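Local coordinates for CocE/NonD family hydrolase (Staphylococcus aureus, PDB 3IB3), which probably hydrolyses ester or amide bonds as an alpha/beta-hydrolase of the CocE/NonD family, related to X-Pro dipeptidyl-peptidases, at residues A21-I26 / I39-G44; W217-F222 / D233-Q238; G428-D433 / E510-G515; P68-A73 / F318-E323; L411-S416 / V490-E495. One frame throughout, in Å; residues are numbered along the deposited sequence.

Contact 1: residues A21-I26 / I39-G44; sequences AGINHI and IMEKDG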
# COMPACT_ATOMS: atom_id res chain seq x y z
N ALA A 21 -12.50 -18.69 -26.11
CA ALA A 21 -13.47 -19.16 -25.11
C ALA A 21 -13.42 -20.68 -24.96
O ALA A 21 -13.28 -21.40 -25.94
CB ALA A 21 -14.89 -18.71 -25.48
N GLY A 22 -13.52 -21.17 -23.73
CA GLY A 22 -13.58 -22.60 -23.49
C GLY A 22 -12.24 -23.21 -23.15
O GLY A 22 -11.38 -22.57 -22.55
N ILE A 23 -12.07 -24.47 -23.52
CA ILE A 23 -10.88 -25.20 -23.12
C ILE A 23 -9.74 -24.94 -24.04
O ILE A 23 -9.85 -25.13 -25.24
CB ILE A 23 -11.11 -26.70 -23.02
CG1 ILE A 23 -11.96 -26.98 -21.80
CG2 ILE A 23 -9.80 -27.41 -22.78
CD1 ILE A 23 -11.18 -26.74 -20.54
N ASN A 24 -8.65 -24.47 -23.49
CA ASN A 24 -7.43 -24.40 -24.25
C ASN A 24 -6.39 -25.29 -23.58
O ASN A 24 -6.37 -25.44 -22.36
CB ASN A 24 -6.93 -22.95 -24.37
CG ASN A 24 -7.97 -21.99 -24.96
OD1 ASN A 24 -7.85 -21.60 -26.13
ND2 ASN A 24 -8.97 -21.59 -24.16
N HIS A 25 -5.57 -25.90 -24.41
CA HIS A 25 -4.31 -26.50 -24.00
C HIS A 25 -3.26 -25.55 -24.47
O HIS A 25 -3.16 -25.28 -25.66
CB HIS A 25 -4.09 -27.82 -24.70
CG HIS A 25 -4.69 -28.98 -23.97
ND1 HIS A 25 -5.86 -29.58 -24.37
CD2 HIS A 25 -4.27 -29.66 -22.87
CE1 HIS A 25 -6.13 -30.59 -23.56
NE2 HIS A 25 -5.19 -30.65 -22.63
N ILE A 26 -2.48 -25.03 -23.55
CA ILE A 26 -1.56 -23.97 -23.87
C ILE A 26 -0.19 -24.36 -23.37
O ILE A 26 -0.07 -25.12 -22.42
CB ILE A 26 -2.00 -22.60 -23.25
CG1 ILE A 26 -1.81 -22.58 -21.73
CG2 ILE A 26 -3.42 -22.28 -23.64
CD1 ILE A 26 -2.19 -21.28 -21.09
N ILE A 39 -3.79 -26.53 -18.92
CA ILE A 39 -5.07 -26.29 -19.48
C ILE A 39 -5.51 -24.95 -19.01
O ILE A 39 -5.29 -24.60 -17.83
CB ILE A 39 -6.10 -27.40 -19.07
CG1 ILE A 39 -5.54 -28.79 -19.32
CG2 ILE A 39 -7.38 -27.28 -19.89
CD1 ILE A 39 -6.56 -29.92 -19.15
N MSE A 40 -6.07 -24.15 -19.92
CA MSE A 40 -6.67 -22.86 -19.57
C MSE A 40 -8.10 -22.85 -20.00
O MSE A 40 -8.41 -23.00 -21.19
CB MSE A 40 -5.95 -21.66 -20.22
CG MSE A 40 -6.53 -20.25 -19.84
SE MSE A 40 -6.03 -18.91 -21.18
CE MSE A 40 -6.42 -17.18 -20.37
N GLU A 41 -9.00 -22.71 -19.03
CA GLU A 41 -10.41 -22.49 -19.33
C GLU A 41 -10.62 -20.98 -19.36
O GLU A 41 -10.49 -20.31 -18.33
CB GLU A 41 -11.33 -23.12 -18.29
CG GLU A 41 -12.83 -23.16 -18.71
CD GLU A 41 -13.76 -23.55 -17.57
OE1 GLU A 41 -14.83 -22.95 -17.44
OE2 GLU A 41 -13.41 -24.45 -16.78
N LYS A 42 -10.92 -20.47 -20.54
CA LYS A 42 -11.07 -19.06 -20.77
C LYS A 42 -12.56 -18.73 -20.87
O LYS A 42 -13.28 -19.35 -21.65
CB LYS A 42 -10.39 -18.66 -22.07
CG LYS A 42 -10.51 -17.16 -22.33
CD LYS A 42 -9.98 -16.76 -23.68
CE LYS A 42 -10.22 -15.26 -23.90
NZ LYS A 42 -9.26 -14.69 -24.90
N ASP A 43 -12.98 -17.76 -20.07
CA ASP A 43 -14.38 -17.31 -19.99
C ASP A 43 -15.27 -18.35 -19.35
O ASP A 43 -16.32 -18.71 -19.87
CB ASP A 43 -14.94 -16.84 -21.36
CG ASP A 43 -14.39 -15.49 -21.76
OD1 ASP A 43 -14.07 -14.67 -20.83
OD2 ASP A 43 -14.28 -15.23 -22.97
N GLY A 44 -14.80 -18.86 -18.22
CA GLY A 44 -15.68 -19.52 -17.27
C GLY A 44 -16.56 -18.44 -16.64
O GLY A 44 -16.20 -17.25 -16.65
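The carbonyl oxygen of Met40 (a selenomethionine) is met by two N-H groups of one residue. Asn24 N donates the shorter bond, at 2.7 Å from Met40 O, and Asn24 ND2 adds a weak one at 3.3 Å. The second is possible because CG of Asn24 stands beside its own backbone N (chi1 -56°), which brings ND2 round to the Met40 carbonyl; ND2 also bonds to the carbonyl of Lys20, so asparagine ties the hairpin to the chain that leads into it. Met40 N returns a bond to Asn24 O, and Gly22 exchanges a second pair with Lys42, Gly22 N lying 2.8 Å from Lys42 O. Glycine suits this start of the strand, since its backbone has a positive phi of 96°.

Ile23, His25, Ile39 and Glu41 share one face of the sheet. There Ile39 CG2 packs on Ile23 CG2 at 3.8 Å, while its CD1 comes obliquely to the His25 ring, 3.8 Å from NE2. On the Asn24 face Ile26 CD1 crosses Met40 CB at 3.9 Å. Asp43 and Gly44 both face Ile56 in a G1 beta bulge, and Asp43 OD1 forms salt bridges with Lys78 and Lys130. This outermost hairpin of the large sheet is therefore held mainly by backbone bonds, with aliphatic branches packed on both faces and polar ends bonded to Val19, Lys20, Lys78 and Lys130.

Contact 2: residues W217-F222 / D233-Q238; sequences WTQGIF and DLIQAQ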
# COMPACT_ATOMS: atom_id res chain seq x y z
N TRP A 217 -6.41 6.94 -11.33
CA TRP A 217 -6.86 5.58 -11.13
C TRP A 217 -8.39 5.47 -11.35
O TRP A 217 -8.84 4.55 -12.02
CB TRP A 217 -6.42 5.12 -9.73
CG TRP A 217 -7.03 3.83 -9.24
CD1 TRP A 217 -6.60 2.56 -9.52
CD2 TRP A 217 -8.15 3.69 -8.35
NE1 TRP A 217 -7.43 1.64 -8.90
CE2 TRP A 217 -8.38 2.31 -8.18
CE3 TRP A 217 -9.01 4.59 -7.72
CZ2 TRP A 217 -9.40 1.82 -7.37
CZ3 TRP A 217 -10.02 4.10 -6.94
CH2 TRP A 217 -10.20 2.72 -6.77
N THR A 218 -9.21 6.40 -10.84
CA THR A 218 -10.61 6.26 -11.01
C THR A 218 -10.95 6.50 -12.47
O THR A 218 -11.75 5.74 -13.05
CB THR A 218 -11.49 7.09 -10.01
OG1 THR A 218 -12.87 6.75 -10.22
CG2 THR A 218 -11.35 8.54 -10.18
N GLN A 219 -10.33 7.50 -13.08
CA GLN A 219 -10.56 7.78 -14.50
C GLN A 219 -10.11 6.57 -15.35
O GLN A 219 -10.72 6.24 -16.37
CB GLN A 219 -9.84 9.05 -14.94
CG GLN A 219 -10.58 10.38 -14.65
CD GLN A 219 -9.64 11.61 -14.54
OE1 GLN A 219 -8.39 11.48 -14.51
NE2 GLN A 219 -10.24 12.79 -14.43
N GLY A 220 -9.06 5.90 -14.91
CA GLY A 220 -8.55 4.75 -15.61
C GLY A 220 -9.55 3.59 -15.65
O GLY A 220 -9.61 2.85 -16.63
N ILE A 221 -10.30 3.41 -14.56
CA ILE A 221 -11.31 2.37 -14.52
C ILE A 221 -12.43 2.70 -15.48
O ILE A 221 -12.90 1.79 -16.17
CB ILE A 221 -11.84 2.06 -13.07
CG1 ILE A 221 -10.65 1.74 -12.13
CG2 ILE A 221 -12.77 0.86 -13.13
CD1 ILE A 221 -11.01 1.26 -10.65
N PHE A 222 -12.86 3.97 -15.55
CA PHE A 222 -13.92 4.38 -16.50
C PHE A 222 -13.48 4.05 -17.91
O PHE A 222 -14.24 3.48 -18.69
CB PHE A 222 -14.19 5.91 -16.54
CG PHE A 222 -14.86 6.50 -15.31
CD1 PHE A 222 -15.27 5.72 -14.23
CD2 PHE A 222 -15.08 7.88 -15.25
CE1 PHE A 222 -15.86 6.28 -13.13
CE2 PHE A 222 -15.69 8.46 -14.14
CZ PHE A 222 -16.10 7.64 -13.09
N ASP A 233 -19.05 6.71 -9.76
CA ASP A 233 -18.37 8.00 -9.96
C ASP A 233 -17.54 8.41 -8.73
O ASP A 233 -18.00 9.22 -7.94
CB ASP A 233 -19.39 9.11 -10.27
CG ASP A 233 -18.72 10.42 -10.71
OD1 ASP A 233 -17.48 10.58 -10.59
OD2 ASP A 233 -19.45 11.28 -11.21
N LEU A 234 -16.32 7.91 -8.60
CA LEU A 234 -15.53 8.23 -7.41
C LEU A 234 -14.95 9.66 -7.45
O LEU A 234 -14.61 10.24 -6.42
CB LEU A 234 -14.46 7.14 -7.19
CG LEU A 234 -14.97 5.77 -6.67
CD1 LEU A 234 -13.83 4.72 -6.68
CD2 LEU A 234 -15.58 5.85 -5.26
N ILE A 235 -14.87 10.26 -8.62
CA ILE A 235 -14.47 11.67 -8.74
C ILE A 235 -15.49 12.55 -8.00
O ILE A 235 -15.12 13.37 -7.16
CB ILE A 235 -14.36 12.11 -10.21
CG1 ILE A 235 -13.21 11.35 -10.93
CG2 ILE A 235 -14.08 13.61 -10.28
CD1 ILE A 235 -11.83 11.68 -10.39
N GLN A 236 -16.77 12.35 -8.28
CA GLN A 236 -17.84 13.05 -7.58
C GLN A 236 -17.84 12.68 -6.09
O GLN A 236 -18.02 13.54 -5.25
CB GLN A 236 -19.20 12.73 -8.22
CG GLN A 236 -20.34 13.39 -7.53
CD GLN A 236 -21.60 13.46 -8.38
OE1 GLN A 236 -21.67 14.20 -9.37
NE2 GLN A 236 -22.62 12.72 -7.98
N ALA A 237 -17.69 11.41 -5.77
CA ALA A 237 -17.58 10.97 -4.38
C ALA A 237 -16.60 11.85 -3.57
O ALA A 237 -16.96 12.39 -2.49
CB ALA A 237 -17.13 9.51 -4.32
N GLN A 238 -15.38 11.99 -4.08
CA GLN A 238 -14.37 12.83 -3.45
C GLN A 238 -14.87 14.26 -3.28
O GLN A 238 -14.66 14.86 -2.24
CB GLN A 238 -13.08 12.82 -4.26
CG GLN A 238 -11.86 13.47 -3.56
CD GLN A 238 -10.68 13.61 -4.48
OE1 GLN A 238 -10.83 14.01 -5.63
NE2 GLN A 238 -9.47 13.27 -3.99
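Thr218 and Leu234 meet where two antiparallel helices come together, OG1 of the threonine lying 3.4 Å from Leu234 CB. To one side, Leu234 CD1 comes obliquely to the indole of Trp217, 3.9 Å from CZ3; leucine suits the place by offering the indole a bulky aliphatic end. To the other, the Phe222 ring presents its edge to Asp233, with CZ 3.9 Å from Asp233 CA and the ring and carboxylate planes 72° apart.

The aspartate is occupied within its own helix. Its CG is anti to the backbone N (chi1 -170°), and OD1 accepts from Gln236 N at 3.0 Å, from above the carboxylate plane, as an N-cap, a position where a short acidic side chain can take up a helix N-H. Further out, Ile221 CD1 lies over one face of the Trp217 indole, Trp138 stacks on that ring and Tyr76 OH bonds its NE1. Leu234 O receives Tyr214 OH, while Phe247 packs against the Leu234 side chain.

A bound palmitic acid lies about 5 Å from the side chain of Trp217. With no hydrogen bond between the two segments, the helices are joined by van der Waals contact, and Trp217 NE1 and Asp233 OD1 are bonded outside the interface.

Contact 3: residues G428-D433 / E510-G515; sequences GIKKLD and EVVVKG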
# COMPACT_ATOMS: atom_id res chain seq x y z
N GLY A 428 7.88 15.98 5.95
CA GLY A 428 8.76 14.99 5.42
C GLY A 428 9.92 14.76 6.33
O GLY A 428 10.29 15.63 7.10
N ILE A 429 10.51 13.58 6.23
CA ILE A 429 11.73 13.24 6.93
C ILE A 429 12.69 12.89 5.86
O ILE A 429 12.33 12.14 4.94
CB ILE A 429 11.54 12.01 7.86
CG1 ILE A 429 10.43 12.30 8.88
CG2 ILE A 429 12.88 11.63 8.52
CD1 ILE A 429 10.77 13.34 9.89
N LYS A 430 13.89 13.50 5.93
CA LYS A 430 14.96 13.30 5.02
C LYS A 430 16.21 12.83 5.76
O LYS A 430 16.35 13.09 6.95
CB LYS A 430 15.30 14.63 4.30
CG LYS A 430 14.20 15.26 3.46
CD LYS A 430 14.75 16.49 2.68
CE LYS A 430 13.80 16.92 1.54
NZ LYS A 430 13.32 15.78 0.72
N LYS A 431 17.09 12.09 5.05
CA LYS A 431 18.41 11.75 5.56
C LYS A 431 19.48 12.46 4.76
O LYS A 431 19.45 12.50 3.53
CB LYS A 431 18.72 10.25 5.63
CG LYS A 431 20.12 10.04 6.22
CD LYS A 431 20.47 8.61 6.58
CE LYS A 431 20.73 7.73 5.36
NZ LYS A 431 21.62 6.54 5.69
N LEU A 432 20.45 13.00 5.49
CA LEU A 432 21.51 13.78 4.93
C LEU A 432 22.79 13.00 5.26
O LEU A 432 22.99 12.59 6.40
CB LEU A 432 21.48 15.19 5.57
CG LEU A 432 20.61 16.29 4.94
CD1 LEU A 432 19.20 15.94 4.62
CD2 LEU A 432 20.66 17.58 5.72
N ASP A 433 23.64 12.76 4.25
CA ASP A 433 24.86 12.00 4.47
C ASP A 433 25.92 12.91 5.13
O ASP A 433 25.67 14.07 5.35
CB ASP A 433 25.37 11.30 3.18
CG ASP A 433 25.84 12.26 2.07
OD1 ASP A 433 26.21 13.42 2.38
OD2 ASP A 433 25.86 11.84 0.87
N GLU A 510 16.43 15.35 9.02
CA GLU A 510 15.85 16.68 8.80
C GLU A 510 14.34 16.53 8.71
O GLU A 510 13.86 15.72 7.91
CB GLU A 510 16.40 17.29 7.49
CG GLU A 510 15.80 18.61 6.99
CD GLU A 510 16.40 19.04 5.63
OE1 GLU A 510 16.98 18.19 4.90
OE2 GLU A 510 16.32 20.23 5.27
N VAL A 511 13.61 17.25 9.58
CA VAL A 511 12.15 17.38 9.44
C VAL A 511 11.91 18.63 8.61
O VAL A 511 12.58 19.62 8.79
CB VAL A 511 11.41 17.56 10.77
CG1 VAL A 511 9.86 17.57 10.52
CG2 VAL A 511 11.75 16.48 11.70
N VAL A 512 11.02 18.53 7.64
CA VAL A 512 10.70 19.58 6.71
C VAL A 512 9.19 19.75 6.88
O VAL A 512 8.43 18.75 6.92
CB VAL A 512 11.00 19.15 5.22
CG1 VAL A 512 10.77 20.34 4.22
CG2 VAL A 512 12.44 18.63 5.06
N VAL A 513 8.76 20.99 7.10
CA VAL A 513 7.36 21.31 7.11
C VAL A 513 7.18 22.35 6.00
O VAL A 513 7.99 23.27 5.86
CB VAL A 513 6.89 21.90 8.47
CG1 VAL A 513 5.37 22.17 8.45
CG2 VAL A 513 7.25 21.03 9.61
N LYS A 514 6.13 22.20 5.21
CA LYS A 514 5.93 23.01 4.01
C LYS A 514 4.44 23.17 3.71
O LYS A 514 3.59 22.48 4.31
CB LYS A 514 6.65 22.34 2.86
CG LYS A 514 6.86 23.18 1.58
CD LYS A 514 7.74 22.30 0.59
CE LYS A 514 7.92 22.99 -0.78
NZ LYS A 514 8.63 22.10 -1.75
N GLY A 515 4.11 24.10 2.80
CA GLY A 515 2.73 24.41 2.47
C GLY A 515 2.30 23.64 1.23
O GLY A 515 1.19 23.80 0.74
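CG of Glu510 stands anti to the backbone N (chi1 173°) and the chain runs on extended, whereas CG of Lys430 turns beside its own N (chi1 -61°); facing each other in a hydrogen-bonded pair, the two side chains lie side by side. The aliphatic part of the lysine thus passes the carboxylate, CD 3.6 Å from Glu510 OE1, and goes on over Val512, whose CG2 is 3.9 Å from that same CD. The charges themselves stay apart, with Lys430 NZ 6.1 Å from Glu510 OE1; NZ instead reaches Glu438 and Gln451, and OE2 bonds Ser394. Leu432 crosses the end of the glutamate, its CD1 3.2 Å from OE1. Long side chains suit these sites, since their methylene groups pack while their polar ends reach partners on other strands.

Beneath them the backbones form antiparallel pairs, Gly428 with Val512 and Lys430 with Glu510, each closed by two bonds; Gly428 N lies 3.0 Å from Val512 O. On the reverse face the branched Ile429 and Val511 meet, CD1 to CG2 at 3.8 Å.

That apolar face turns to strand 408-417, where Met409 packs on Ile429 and Leu411 on Val511, in keeping with the two-sheet, jelly-roll-like architecture of this C-terminal domain family. Within its own sheet, the pair is flanked by strand 447-458 beside 424-432 and by strand 392-398 beside 508-514.

Contact 4: residues P68-A73 / F318-E323; sequences PVVMSA and FYLKEE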
# COMPACT_ATOMS: atom_id res chain seq x y z
N PRO A 68 -4.92 -27.54 -4.69
CA PRO A 68 -5.18 -26.29 -4.01
C PRO A 68 -5.32 -25.18 -5.08
O PRO A 68 -4.78 -25.32 -6.17
CB PRO A 68 -3.93 -26.12 -3.14
CG PRO A 68 -2.91 -27.05 -3.71
CD PRO A 68 -3.53 -27.99 -4.59
N VAL A 69 -6.09 -24.14 -4.75
CA VAL A 69 -6.40 -23.05 -5.68
C VAL A 69 -5.86 -21.72 -5.20
O VAL A 69 -6.09 -21.31 -4.05
CB VAL A 69 -7.92 -22.87 -5.89
CG1 VAL A 69 -8.20 -21.76 -6.92
CG2 VAL A 69 -8.55 -24.12 -6.33
N VAL A 70 -5.16 -21.04 -6.08
CA VAL A 70 -4.63 -19.74 -5.82
C VAL A 70 -5.49 -18.83 -6.67
O VAL A 70 -5.56 -19.01 -7.88
CB VAL A 70 -3.16 -19.64 -6.22
CG1 VAL A 70 -2.68 -18.20 -6.16
CG2 VAL A 70 -2.28 -20.59 -5.36
N MSE A 71 -6.14 -17.85 -6.04
CA MSE A 71 -7.02 -16.96 -6.75
C MSE A 71 -6.72 -15.48 -6.53
O MSE A 71 -6.19 -15.09 -5.51
CB MSE A 71 -8.45 -17.32 -6.37
CG MSE A 71 -9.48 -16.26 -6.66
SE MSE A 71 -11.25 -16.82 -5.97
CE MSE A 71 -11.19 -18.73 -6.50
N SER A 72 -7.10 -14.67 -7.52
CA SER A 72 -7.02 -13.25 -7.43
C SER A 72 -8.16 -12.63 -8.20
O SER A 72 -8.66 -13.22 -9.16
CB SER A 72 -5.71 -12.71 -7.99
OG SER A 72 -5.71 -12.67 -9.38
N ALA A 73 -8.51 -11.41 -7.79
CA ALA A 73 -9.66 -10.76 -8.32
C ALA A 73 -9.54 -9.25 -8.34
O ALA A 73 -9.04 -8.61 -7.41
CB ALA A 73 -10.87 -11.20 -7.56
N PHE A 318 2.23 -24.82 3.06
CA PHE A 318 1.88 -25.18 4.41
C PHE A 318 0.39 -25.10 4.57
O PHE A 318 -0.20 -26.07 5.02
CB PHE A 318 2.57 -24.26 5.43
CG PHE A 318 2.29 -24.62 6.90
CD1 PHE A 318 3.06 -25.58 7.55
CD2 PHE A 318 1.34 -23.93 7.64
CE1 PHE A 318 2.85 -25.88 8.91
CE2 PHE A 318 1.12 -24.23 8.98
CZ PHE A 318 1.87 -25.21 9.61
N TYR A 319 -0.23 -24.00 4.13
CA TYR A 319 -1.66 -23.78 4.39
C TYR A 319 -2.69 -24.35 3.38
O TYR A 319 -3.81 -24.68 3.79
CB TYR A 319 -1.95 -22.30 4.71
CG TYR A 319 -1.42 -21.87 6.06
CD1 TYR A 319 -2.08 -22.24 7.26
CD2 TYR A 319 -0.23 -21.13 6.17
CE1 TYR A 319 -1.58 -21.87 8.51
CE2 TYR A 319 0.28 -20.76 7.41
CZ TYR A 319 -0.40 -21.13 8.58
OH TYR A 319 0.12 -20.75 9.79
N LEU A 320 -2.32 -24.47 2.10
CA LEU A 320 -3.23 -24.98 1.07
C LEU A 320 -2.95 -26.42 0.70
O LEU A 320 -3.85 -27.16 0.27
CB LEU A 320 -3.14 -24.13 -0.20
CG LEU A 320 -3.23 -22.63 -0.08
CD1 LEU A 320 -3.37 -21.98 -1.47
CD2 LEU A 320 -4.40 -22.28 0.82
N LYS A 321 -1.69 -26.80 0.76
CA LYS A 321 -1.28 -28.18 0.56
C LYS A 321 -1.21 -28.89 1.94
O LYS A 321 -1.05 -30.09 2.02
CB LYS A 321 0.06 -28.24 -0.17
CG LYS A 321 0.09 -27.82 -1.64
CD LYS A 321 1.28 -28.54 -2.37
CE LYS A 321 1.55 -28.06 -3.80
NZ LYS A 321 2.85 -28.64 -4.40
N GLU A 322 -1.33 -28.13 3.02
CA GLU A 322 -1.30 -28.69 4.37
C GLU A 322 -0.07 -29.51 4.56
O GLU A 322 -0.09 -30.49 5.25
CB GLU A 322 -2.55 -29.52 4.65
CG GLU A 322 -3.85 -28.73 4.51
CD GLU A 322 -5.06 -29.61 4.57
OE1 GLU A 322 -5.08 -30.60 5.35
OE2 GLU A 322 -6.00 -29.33 3.82
N GLU A 323 1.04 -29.06 3.98
CA GLU A 323 2.25 -29.84 3.99
C GLU A 323 3.16 -29.47 5.16
O GLU A 323 3.25 -28.30 5.57
CB GLU A 323 2.97 -29.73 2.66
CG GLU A 323 4.46 -29.40 2.75
CD GLU A 323 5.03 -29.03 1.41
OE1 GLU A 323 4.33 -29.29 0.40
OE2 GLU A 323 6.18 -28.50 1.37
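Strand 67-74 brings Pro68, near its start, up to the chain leaving helix 306-319, so that the CA atoms of Pro68 and Leu320 stand 5.6 Å apart without any hydrogen bond between the segments. Pro68 and Leu320 share most of the contact. The proline CB rests 3.6 Å from Leu320 CB and equally near the carbonyl oxygen of Leu320, while its CG crosses the side chain of Lys321 at that residue's CG, 3.7 Å away. A compact ring suits the spot, as it offers apolar surface without a long flexible chain.

Leucine reaches further along the strand. With CG beside its backbone N (chi1 -49°) and the chain extended beyond, Leu320 sends CD1 to within 3.8 Å of Val69 O, with Val70 CG2 somewhat more distant. Polar groups are served from outside: Leu320 O receives Asn162 ND2, and Lys321 NZ bonds the carbonyl of Asn116. Glu322 then takes a positive phi of 54°, ending the helical run.

The joint thus sets the turn that follows helix 306-319 against the start of strand 67-74 in the large mixed sheet. That strand runs there between parallel strands 119-124 and 162-168, and Leu320 also touches Lys187 and Ala188 on strand 186-192.

Contact 5: residues L411-S416 / V490-E495; sequences LKLWVS and VPVEIE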
# COMPACT_ATOMS: atom_id res chain seq x y z
N LEU A 411 5.06 13.93 14.24
CA LEU A 411 5.44 15.33 14.35
C LEU A 411 4.32 16.14 15.07
O LEU A 411 3.20 16.31 14.56
CB LEU A 411 5.74 15.89 12.96
CG LEU A 411 6.28 17.33 12.86
CD1 LEU A 411 7.54 17.52 13.71
CD2 LEU A 411 6.53 17.72 11.38
N LYS A 412 4.63 16.60 16.26
CA LYS A 412 3.74 17.46 17.05
C LYS A 412 4.15 18.96 16.92
O LYS A 412 5.22 19.35 17.34
CB LYS A 412 3.75 16.90 18.47
CG LYS A 412 3.39 17.80 19.62
CD LYS A 412 2.01 18.36 19.54
CE LYS A 412 1.81 19.29 20.72
NZ LYS A 412 1.94 18.60 22.02
N LEU A 413 3.29 19.79 16.32
CA LEU A 413 3.59 21.23 16.05
C LEU A 413 2.54 22.10 16.70
O LEU A 413 1.39 21.67 16.88
CB LEU A 413 3.59 21.51 14.54
CG LEU A 413 4.55 20.71 13.60
CD1 LEU A 413 4.42 21.20 12.13
CD2 LEU A 413 5.98 20.83 14.12
N TRP A 414 2.93 23.31 17.11
CA TRP A 414 1.99 24.41 17.37
C TRP A 414 2.06 25.37 16.15
O TRP A 414 3.15 25.69 15.64
CB TRP A 414 2.30 25.14 18.69
CG TRP A 414 2.16 24.27 19.90
CD1 TRP A 414 3.09 23.38 20.39
CD2 TRP A 414 1.02 24.18 20.77
NE1 TRP A 414 2.58 22.74 21.52
CE2 TRP A 414 1.33 23.22 21.77
CE3 TRP A 414 -0.21 24.83 20.82
CZ2 TRP A 414 0.42 22.89 22.81
CZ3 TRP A 414 -1.12 24.51 21.85
CH2 TRP A 414 -0.78 23.55 22.83
N VAL A 415 0.89 25.74 15.63
CA VAL A 415 0.80 26.38 14.33
C VAL A 415 -0.31 27.42 14.36
O VAL A 415 -1.19 27.38 15.23
CB VAL A 415 0.53 25.36 13.17
CG1 VAL A 415 1.50 24.28 13.23
CG2 VAL A 415 -0.95 24.76 13.23
N SER A 416 -0.20 28.36 13.42
CA SER A 416 -1.17 29.40 13.21
C SER A 416 -0.94 29.99 11.81
O SER A 416 0.15 29.88 11.27
CB SER A 416 -1.08 30.51 14.28
OG SER A 416 -0.00 31.39 14.04
N VAL A 490 -2.67 26.53 17.38
CA VAL A 490 -3.21 25.23 17.74
C VAL A 490 -2.17 24.13 17.65
O VAL A 490 -1.31 24.18 16.77
CB VAL A 490 -4.41 24.87 16.84
CG1 VAL A 490 -5.47 25.91 17.02
CG2 VAL A 490 -3.95 24.79 15.37
N PRO A 491 -2.27 23.13 18.53
CA PRO A 491 -1.47 21.93 18.47
C PRO A 491 -2.02 20.94 17.43
O PRO A 491 -3.21 20.65 17.40
CB PRO A 491 -1.60 21.35 19.87
CG PRO A 491 -3.10 21.63 20.22
CD PRO A 491 -3.37 22.99 19.52
N VAL A 492 -1.11 20.48 16.57
CA VAL A 492 -1.40 19.40 15.61
C VAL A 492 -0.40 18.26 15.84
O VAL A 492 0.75 18.48 16.31
CB VAL A 492 -1.35 19.89 14.11
CG1 VAL A 492 -2.35 21.07 13.90
CG2 VAL A 492 0.08 20.33 13.69
N GLU A 493 -0.85 17.05 15.52
CA GLU A 493 -0.00 15.90 15.50
C GLU A 493 -0.12 15.31 14.11
O GLU A 493 -1.23 14.99 13.71
CB GLU A 493 -0.41 14.90 16.59
CG GLU A 493 -0.13 15.41 18.00
CD GLU A 493 -0.37 14.34 19.08
OE1 GLU A 493 -0.31 13.12 18.79
OE2 GLU A 493 -0.65 14.73 20.23
N ILE A 494 1.01 15.21 13.39
CA ILE A 494 1.06 14.71 12.00
C ILE A 494 1.66 13.32 11.96
O ILE A 494 2.73 13.09 12.55
CB ILE A 494 1.97 15.57 11.09
CG1 ILE A 494 1.42 16.95 10.89
CG2 ILE A 494 2.18 14.91 9.65
CD1 ILE A 494 2.47 17.85 10.19
N GLU A 495 0.97 12.41 11.28
CA GLU A 495 1.39 11.02 11.12
C GLU A 495 2.40 10.92 10.02
O GLU A 495 2.06 11.09 8.86
CB GLU A 495 0.17 10.17 10.72
CG GLU A 495 0.39 8.68 10.48
CD GLU A 495 -0.93 7.97 10.13
OE1 GLU A 495 -1.93 8.68 9.87
OE2 GLU A 495 -0.99 6.74 10.16
O HOH W 1 0.59 15.58 23.02
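Val415, Val490 and Val492 make the close-packed, buried side of this antiparallel pair, together with Leu411, Leu413 and Ile494. Val415 CG2 lies 3.7 Å from Val490 CG2, and Leu413 CB is 3.8 Å from Val492 CG2. Beta-branched valines suit an extended strand, and this face packs against strands 424-432 and 508-514 of the facing sheet. Three hydrogen-bonded pairs join the backbones, Val490 N to Val415 O being 2.7 Å.

The more exposed face has one close contact. With CG beside the backbone N (chi1 -63°), Trp414 carries its indole across to Pro491, whose C-H groups suit a CH-pi contact: CB is 3.6 Å from the six-membered ring centroid. Looser are Lys412 NZ and Glu493 OE2, 5.0 Å apart, bridged by a water that bonds the lysine weakly.

The buried face thus relies on aliphatic packing, while the outer one combines a CH-pi contact with charges bonded to Asp551 (Lys412), Asn410 (Glu493) and the bridging water.

In the fold
The contacts fall into two groups. Contacts 1 and 4 both belong to the large mixed sheet, their centres 21 Å apart: 1 is the hairpin at its edge, 4 joins an inner strand to the turn after the last helix. Contact 2, a helix pair, is nested in the chain loop that contact 4 closes. Contacts 3 and 5 follow in the C-terminal beta domain; the centre of contact 5 lies about 57 Å from that of contact 1. Their segments alternate along the chain, their centres are 16 Å apart, and their sheets face each other, Val513 CG2 lying 3.8 Å from Leu413 CD1. An alpha/beta-hydrolase body is thus followed by a beta sandwich whose two layers are interwoven in sequence.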